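PDB 4GE1: biogenic amine-binding protein from Rhodnius prolixus, which binds small biogenic amines such as serotonin and norepinephrine in the saliva of a blood-feeding insect, probably sequestering them at the bite. Local coordinates for residues T10-F20 with V79-Y89. Numbering follows the deposited sequence.
Sequences TVKDFNKDNFF and VSDFDGNNGKY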
# COMPACT_ATOMS: atom_id res chain seq x y z
N THR A 10 12.39 -4.30 -9.11
CA THR A 10 11.91 -3.08 -8.47
C THR A 10 12.59 -1.84 -9.04
O THR A 10 13.58 -1.95 -9.77
CB THR A 10 12.19 -3.10 -6.96
OG1 THR A 10 13.59 -3.30 -6.76
CG2 THR A 10 11.43 -4.22 -6.29
N VAL A 11 12.08 -0.66 -8.68
CA VAL A 11 12.60 0.61 -9.17
C VAL A 11 14.03 0.84 -8.73
O VAL A 11 14.35 0.70 -7.55
CB VAL A 11 11.76 1.80 -8.65
CG1 VAL A 11 12.16 3.08 -9.37
CG2 VAL A 11 10.28 1.54 -8.81
N LYS A 12 14.89 1.21 -9.67
CA LYS A 12 16.28 1.55 -9.36
C LYS A 12 16.37 3.01 -8.93
O LYS A 12 15.62 3.85 -9.41
CB LYS A 12 17.18 1.31 -10.56
CG LYS A 12 18.23 0.24 -10.34
CD LYS A 12 19.44 0.45 -11.25
CE LYS A 12 19.05 0.44 -12.72
NZ LYS A 12 20.25 0.56 -13.60
N ASP A 13 17.30 3.30 -8.03
CA ASP A 13 17.49 4.66 -7.54
C ASP A 13 16.18 5.23 -6.96
O ASP A 13 15.64 6.21 -7.46
CB ASP A 13 18.04 5.56 -8.64
CG ASP A 13 19.23 4.94 -9.36
OD1 ASP A 13 20.37 5.08 -8.87
OD2 ASP A 13 19.01 4.31 -10.42
N PHE A 14 15.70 4.59 -5.90
CA PHE A 14 14.45 4.97 -5.25
C PHE A 14 14.65 6.24 -4.42
O PHE A 14 15.46 6.26 -3.49
CB PHE A 14 13.98 3.82 -4.35
CG PHE A 14 12.52 3.87 -3.99
CD1 PHE A 14 11.54 3.87 -4.97
CD2 PHE A 14 12.13 3.87 -2.66
CE1 PHE A 14 10.19 3.89 -4.63
CE2 PHE A 14 10.77 3.89 -2.32
CZ PHE A 14 9.81 3.90 -3.30
N ASN A 15 13.93 7.30 -4.78
CA ASN A 15 14.00 8.55 -4.04
C ASN A 15 13.00 8.57 -2.89
O ASN A 15 11.83 8.91 -3.06
CB ASN A 15 13.77 9.75 -4.96
CG ASN A 15 14.11 11.08 -4.29
OD1 ASN A 15 13.80 11.30 -3.12
ND2 ASN A 15 14.75 11.97 -5.04
N LYS A 16 13.46 8.17 -1.71
CA LYS A 16 12.60 8.03 -0.55
C LYS A 16 11.93 9.36 -0.18
O LYS A 16 10.74 9.40 0.10
CB LYS A 16 13.39 7.48 0.64
CG LYS A 16 14.06 6.15 0.36
CD LYS A 16 14.64 5.55 1.63
CE LYS A 16 15.65 4.47 1.32
NZ LYS A 16 16.78 4.98 0.49
N ASP A 17 12.72 10.43 -0.17
CA ASP A 17 12.22 11.74 0.19
C ASP A 17 11.00 12.14 -0.64
O ASP A 17 10.03 12.67 -0.10
CB ASP A 17 13.32 12.80 0.03
CG ASP A 17 14.46 12.60 1.01
OD1 ASP A 17 14.20 12.23 2.17
OD2 ASP A 17 15.63 12.82 0.62
N ASN A 18 11.06 11.87 -1.94
CA ASN A 18 9.98 12.24 -2.86
C ASN A 18 8.82 11.25 -2.85
O ASN A 18 7.75 11.54 -3.38
CB ASN A 18 10.50 12.36 -4.29
CG ASN A 18 11.41 13.55 -4.49
OD1 ASN A 18 11.36 14.53 -3.74
ND2 ASN A 18 12.26 13.48 -5.51
N PHE A 19 9.03 10.07 -2.28
CA PHE A 19 7.99 9.06 -2.30
C PHE A 19 7.18 9.05 -1.01
O PHE A 19 5.95 9.10 -1.03
CB PHE A 19 8.56 7.67 -2.59
CG PHE A 19 7.50 6.62 -2.85
CD1 PHE A 19 7.02 5.84 -1.81
CD2 PHE A 19 6.99 6.43 -4.12
CE1 PHE A 19 6.04 4.88 -2.04
CE2 PHE A 19 6.01 5.47 -4.36
CZ PHE A 19 5.54 4.70 -3.32
N PHE A 20 7.88 8.97 0.12
CA PHE A 20 7.22 8.88 1.41
C PHE A 20 6.79 10.26 1.95
O PHE A 20 7.25 10.72 2.99
CB PHE A 20 8.10 8.16 2.42
CG PHE A 20 8.38 6.73 2.05
CD1 PHE A 20 9.64 6.35 1.61
CD2 PHE A 20 7.38 5.77 2.14
CE1 PHE A 20 9.90 5.03 1.28
CE2 PHE A 20 7.63 4.45 1.80
CZ PHE A 20 8.90 4.08 1.37
N VAL A 79 15.06 3.34 7.24
CA VAL A 79 15.83 3.49 6.01
C VAL A 79 16.79 2.32 5.80
O VAL A 79 17.09 1.97 4.66
CB VAL A 79 16.61 4.84 6.01
CG1 VAL A 79 17.63 4.88 4.88
CG2 VAL A 79 15.65 5.99 5.89
N SER A 80 17.25 1.72 6.89
CA SER A 80 18.22 0.63 6.79
C SER A 80 17.53 -0.70 6.50
O SER A 80 18.19 -1.74 6.46
CB SER A 80 19.07 0.53 8.06
OG SER A 80 18.26 0.30 9.20
N ASP A 81 16.22 -0.66 6.30
CA ASP A 81 15.45 -1.85 5.91
C ASP A 81 15.26 -1.92 4.40
O ASP A 81 14.63 -2.84 3.90
CB ASP A 81 14.07 -1.85 6.58
CG ASP A 81 14.13 -2.22 8.05
OD1 ASP A 81 15.08 -2.92 8.45
OD2 ASP A 81 13.21 -1.81 8.80
N PHE A 82 15.81 -0.95 3.69
CA PHE A 82 15.72 -0.89 2.24
C PHE A 82 16.88 -1.62 1.57
O PHE A 82 17.98 -1.72 2.13
CB PHE A 82 15.68 0.56 1.76
CG PHE A 82 14.35 1.20 1.94
CD1 PHE A 82 13.90 1.53 3.21
CD2 PHE A 82 13.55 1.46 0.84
CE1 PHE A 82 12.65 2.11 3.38
CE2 PHE A 82 12.31 2.05 1.01
CZ PHE A 82 11.86 2.37 2.28
N ASP A 83 16.62 -2.10 0.36
CA ASP A 83 17.60 -2.89 -0.38
C ASP A 83 18.47 -2.00 -1.26
O ASP A 83 18.20 -1.81 -2.44
CB ASP A 83 16.89 -3.96 -1.21
CG ASP A 83 17.86 -4.87 -1.93
OD1 ASP A 83 19.01 -5.00 -1.45
OD2 ASP A 83 17.49 -5.44 -2.98
N GLY A 84 19.53 -1.45 -0.67
CA GLY A 84 20.40 -0.54 -1.40
C GLY A 84 19.62 0.65 -1.92
O GLY A 84 18.91 1.31 -1.17
N ASN A 85 19.74 0.91 -3.22
CA ASN A 85 19.08 2.05 -3.84
C ASN A 85 17.71 1.72 -4.45
O ASN A 85 17.06 2.58 -5.04
CB ASN A 85 19.99 2.66 -4.90
CG ASN A 85 20.22 4.14 -4.67
OD1 ASN A 85 19.82 4.70 -3.65
ND2 ASN A 85 20.88 4.79 -5.63
N ASN A 86 17.28 0.47 -4.30
CA ASN A 86 16.04 0.03 -4.94
C ASN A 86 14.79 0.31 -4.14
O ASN A 86 14.84 0.55 -2.93
CB ASN A 86 16.11 -1.46 -5.27
CG ASN A 86 17.39 -1.84 -5.99
OD1 ASN A 86 17.66 -1.35 -7.08
ND2 ASN A 86 18.17 -2.72 -5.37
N GLY A 87 13.65 0.27 -4.81
CA GLY A 87 12.36 0.47 -4.17
C GLY A 87 11.88 -0.82 -3.54
O GLY A 87 10.83 -1.36 -3.93
N LYS A 88 12.63 -1.32 -2.57
CA LYS A 88 12.33 -2.61 -1.96
C LYS A 88 12.71 -2.60 -0.49
O LYS A 88 13.82 -2.23 -0.12
CB LYS A 88 13.07 -3.72 -2.68
CG LYS A 88 12.93 -5.09 -2.05
CD LYS A 88 13.56 -6.15 -2.93
CE LYS A 88 13.39 -7.55 -2.35
NZ LYS A 88 11.95 -7.95 -2.25
N TYR A 89 11.78 -3.03 0.36
CA TYR A 89 12.02 -3.00 1.79
C TYR A 89 11.11 -3.96 2.54
O TYR A 89 10.14 -4.47 1.99
CB TYR A 89 11.88 -1.58 2.36
CG TYR A 89 10.49 -0.96 2.24
CD1 TYR A 89 9.67 -0.83 3.36
CD2 TYR A 89 10.02 -0.48 1.03
CE1 TYR A 89 8.40 -0.26 3.27
CE2 TYR A 89 8.74 0.09 0.93
CZ TYR A 89 7.95 0.20 2.05
OH TYR A 89 6.69 0.76 1.95
O HOH W 1 16.56 2.17 -1.25
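Phe-20 and Phe-82 meet rim to rim, CZ of Phe-82 lying 3.5 Å from CE1 of Phe-20, their planes nearly perpendicular at 82°. The same Phe-20 turns its edge, offset, toward the face of Tyr-89, completing an aromatic cluster of the three. Phe-14, its CG anti to the backbone N (chi1 -160°), lays one face over Gly-87, whose CA sits 3.7 Å from the ring centroid in a CH-pi contact; glycine, lacking a side chain, lets its CA come this close. Lys-16 suits the margin: its aliphatic CE packs on one face of Phe-82, opposite CB of Tyr-89, while a bend at chi4 (59°) takes NZ to a weak bond with a water held by Gly-84 O and Asn-86 O. Backbone bonds then join the two segments: Phe-14 N gives an almost straight bond to Asn-85 O (2.6 Å), and Gly-87 N reaches Val-11 O (2.9 Å). Outermost, Asn-85 ND2 bonds weakly to Asp-13 OD1. Tyr-89 OH bonds Glu-58, and its side chain lies about 4 Å from the bound tryptamine. Thus the N-terminal segment and its short helix pack against the 79–87 connection between antiparallel strands of a lipocalin barrel, beside its amine pocket.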